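Long-range contact in lasso peptide isopeptidase AtxE2 (Asticcacaulis excentricus, PDB 5TXE), which hydrolyses the isopeptide bond of the threaded lasso peptides astexin-2 and astexin-3, converting them to linear peptides: residues Asp48-Ala54 against Pro371-Val375. The protein carries 1 engineered substitution. Residues are numbered along the deposited sequence; the frame is centred on the assembly and turned at random.
Sequences DIGTMSA and PRRLV
Arg372 sets its guanidinium against the turn 49-54 and donates to three of its backbone carbonyls. NH1 bonds both Ile49 O and Thr51 O, each 2.8 Å from it and close to the guanidinium plane. Both bonds are fairly straight (N-H...O 162°). NH2 reaches Met52 O at 3.1 Å, from above that carbonyl's plane rather than along a lone pair. With CG anti to the backbone N (chi1 -153°) the chain runs out toward the turn, and a bend at chi3 (-70°) turns the head toward the carbonyls. Both faces are met near the rim: Asp48 OD1 lies over one, 3.4 Å from NH1 of Arg372, pairing by charge without an N-H aimed at it, and Ala54 CB packs on the opposite one, 3.6 Å from CZ of Arg372. NE turns to Glu366 in a second salt bridge. Beyond this dense core the contact thins: a water joins Asp48 OD1 to Arg372 N, Ile49 CD1 only grazes Leu374 CD1 at 4.0 Å, and the partly exposed Arg373 bonds through NE to Gln365 instead. A leucine in place of Arg372 would probably leave three carbonyls without these N-H donors and the buried Asp48 without this countercharge. The contact joins sheet 350-388, a blade of the beta-propeller expected of a prolyl oligopeptidase relative, to the turn after strand 48-49. The buried charge, probably balanced by Asp48 and Glu366, is likely to hold that turn's backbone near the active site, where Ser53 touches the bound peptide.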
ATOM      1  N   ASP A  48      -9.750  -0.026 -10.064  1.00 26.71           N
ATOM      2  CA  ASP A  48      -8.666  -0.811  -9.496  1.00 28.09           C
ATOM      3  C   ASP A  48      -9.158  -2.239  -9.192  1.00 28.94           C
ATOM      4  O   ASP A  48     -10.364  -2.531  -9.220  1.00 24.86           O
ATOM      5  CB  ASP A  48      -8.089  -0.142  -8.231  1.00 31.53           C
ATOM      6  CG  ASP A  48      -6.526  -0.365  -8.072  1.00 38.12           C
ATOM      7  OD1 ASP A  48      -5.848  -1.093  -8.895  1.00 35.70           O
ATOM      8  OD2 ASP A  48      -5.967   0.179  -7.078  1.00 38.05           O
ATOM      9  N   ILE A  49      -8.197  -3.125  -8.967  1.00 27.36           N
ATOM     10  CA  ILE A  49      -8.445  -4.512  -8.626  1.00 27.10           C
ATOM     11  C   ILE A  49      -7.598  -4.870  -7.432  1.00 26.78           C
ATOM     12  O   ILE A  49      -6.368  -4.728  -7.478  1.00 30.87           O
ATOM     13  CB  ILE A  49      -8.023  -5.427  -9.793  1.00 29.57           C
ATOM     14  CG1 ILE A  49      -8.883  -5.150 -11.016  1.00 30.24           C
ATOM     15  CG2 ILE A  49      -8.145  -6.877  -9.387  1.00 32.61           C
ATOM     16  CD1 ILE A  49      -8.308  -5.690 -12.316  1.00 30.61           C
ATOM     17  N   GLY A  50      -8.236  -5.247  -6.336  1.00 26.04           N
ATOM     18  CA  GLY A  50      -7.508  -5.586  -5.087  1.00 29.34           C
ATOM     19  C   GLY A  50      -7.073  -4.372  -4.260  1.00 31.15           C
ATOM     20  O   GLY A  50      -7.358  -3.242  -4.592  1.00 31.43           O
ATOM     21  N   THR A  51      -6.358  -4.616  -3.175  1.00 29.66           N
ATOM     22  CA  THR A  51      -5.966  -3.549  -2.264  1.00 27.42           C
ATOM     23  C   THR A  51      -5.060  -2.560  -2.962  1.00 29.92           C
ATOM     24  O   THR A  51      -4.374  -2.865  -3.977  1.00 30.86           O
ATOM     25  CB  THR A  51      -5.334  -4.149  -0.948  1.00 29.16           C
ATOM     26  OG1 THR A  51      -5.186  -3.166   0.059  1.00 27.22           O
ATOM     27  CG2 THR A  51      -3.993  -4.803  -1.189  1.00 26.95           C
ATOM     28  N   MET A  52      -5.004  -1.390  -2.367  1.00 28.50           N
ATOM     29  CA  MET A  52      -4.312  -0.272  -2.949  1.00 30.14           C
ATOM     30  C   MET A  52      -2.895  -0.602  -3.354  1.00 26.84           C
ATOM     31  O   MET A  52      -2.499  -0.322  -4.461  1.00 27.52           O
ATOM     32  CB  MET A  52      -4.254   0.903  -1.975  1.00 32.80           C
ATOM     33  CG  MET A  52      -5.645   1.460  -1.694  1.00 46.14           C
ATOM     34  SD  MET A  52      -5.587   3.017  -0.750  1.00 53.74           S
ATOM     35  CE  MET A  52      -4.021   3.697  -1.359  1.00 38.03           C
ATOM     36  N   SER A  53      -2.145  -1.174  -2.443  1.00 27.30           N
ATOM     37  CA  SER A  53      -0.753  -1.440  -2.676  1.00 32.57           C
ATOM     38  C   SER A  53      -0.581  -2.927  -2.784  1.00 30.02           C
ATOM     39  O   SER A  53      -0.599  -3.615  -1.802  1.00 38.45           O
ATOM     40  CB  SER A  53       0.088  -0.886  -1.525  1.00 34.17           C
ATOM     41  OG  SER A  53       1.418  -1.336  -1.650  1.00 40.34           O
ATOM     42  N   ALA A  54      -0.431  -3.426  -3.997  1.00 32.27           N
ATOM     43  CA  ALA A  54      -0.430  -4.845  -4.230  1.00 32.89           C
ATOM     44  C   ALA A  54       0.925  -5.296  -4.706  1.00 33.36           C
ATOM     45  O   ALA A  54       1.604  -4.576  -5.409  1.00 30.11           O
ATOM     46  CB  ALA A  54      -1.441  -5.176  -5.288  1.00 34.50           C
ATOM     47  N   PRO A 371      -2.591   1.465 -15.521  1.00 31.68           N
ATOM     48  CA  PRO A 371      -3.225   1.072 -14.265  1.00 31.40           C
ATOM     49  C   PRO A 371      -3.459  -0.414 -14.224  1.00 30.46           C
ATOM     50  O   PRO A 371      -3.408  -1.083 -15.238  1.00 30.14           O
ATOM     51  CB  PRO A 371      -4.580   1.793 -14.244  1.00 30.82           C
ATOM     52  CG  PRO A 371      -4.662   2.561 -15.506  1.00 34.77           C
ATOM     53  CD  PRO A 371      -3.417   2.377 -16.328  1.00 35.20           C
ATOM     54  N   ARG A 372      -3.764  -0.907 -13.052  1.00 24.91           N
ATOM     55  CA  ARG A 372      -3.870  -2.291 -12.864  1.00 30.34           C
ATOM     56  C   ARG A 372      -4.905  -2.957 -13.806  1.00 32.94           C
ATOM     57  O   ARG A 372      -6.074  -2.538 -13.909  1.00 34.72           O
ATOM     58  CB  ARG A 372      -4.190  -2.596 -11.403  1.00 31.53           C
ATOM     59  CG  ARG A 372      -3.721  -3.942 -10.950  1.00 32.62           C
ATOM     60  CD  ARG A 372      -3.887  -4.115  -9.443  1.00 29.80           C
ATOM     61  NE  ARG A 372      -2.945  -3.261  -8.747  1.00 28.29           N
ATOM     62  CZ  ARG A 372      -3.104  -2.851  -7.498  1.00 31.32           C
ATOM     63  NH1 ARG A 372      -4.163  -3.226  -6.785  1.00 32.14           N
ATOM     64  NH2 ARG A 372      -2.190  -2.087  -6.931  1.00 33.13           N
ATOM     65  N   ARG A 373      -4.446  -4.026 -14.456  1.00 28.88           N
ATOM     66  CA  ARG A 373      -5.262  -4.813 -15.330  1.00 30.15           C
ATOM     67  C   ARG A 373      -4.833  -6.260 -15.238  1.00 33.24           C
ATOM     68  O   ARG A 373      -3.814  -6.587 -14.596  1.00 31.28           O
ATOM     69  CB  ARG A 373      -5.037  -4.320 -16.745  1.00 29.95           C
ATOM     70  CG  ARG A 373      -3.623  -4.501 -17.177  1.00 31.11           C
ATOM     71  CD  ARG A 373      -3.433  -4.325 -18.652  1.00 30.89           C
ATOM     72  NE  ARG A 373      -2.021  -4.404 -18.940  1.00 31.10           N
ATOM     73  CZ  ARG A 373      -1.448  -4.275 -20.152  1.00 33.31           C
ATOM     74  NH1 ARG A 373      -2.150  -4.045 -21.260  1.00 34.05           N
ATOM     75  NH2 ARG A 373      -0.134  -4.361 -20.241  1.00 30.13           N
ATOM     76  N   LEU A 374      -5.616  -7.120 -15.858  1.00 32.62           N
ATOM     77  CA  LEU A 374      -5.246  -8.523 -15.977  1.00 35.59           C
ATOM     78  C   LEU A 374      -4.580  -8.796 -17.334  1.00 33.47           C
ATOM     79  O   LEU A 374      -4.967  -8.254 -18.352  1.00 32.70           O
ATOM     80  CB  LEU A 374      -6.446  -9.421 -15.828  1.00 36.83           C
ATOM     81  CG  LEU A 374      -6.952  -9.863 -14.455  1.00 40.42           C
ATOM     82  CD1 LEU A 374      -6.416  -9.055 -13.311  1.00 38.46           C
ATOM     83  CD2 LEU A 374      -8.449  -9.936 -14.458  1.00 40.83           C
ATOM     84  N   VAL A 375      -3.644  -9.726 -17.312  1.00 33.78           N
ATOM     85  CA  VAL A 375      -2.711  -9.993 -18.368  1.00 33.88           C
ATOM     86  C   VAL A 375      -2.445 -11.484 -18.332  1.00 34.67           C
ATOM     87  O   VAL A 375      -2.614 -12.118 -17.268  1.00 34.77           O
ATOM     88  CB  VAL A 375      -1.508  -9.109 -18.015  1.00 36.17           C
ATOM     89  CG1 VAL A 375      -0.233  -9.826 -17.671  1.00 37.27           C
ATOM     90  CG2 VAL A 375      -1.420  -7.877 -18.864  1.00 36.99           C
TER
HETATM   91  O   HOH W   1      -4.142   0.664 -10.585  1.00 37.47           O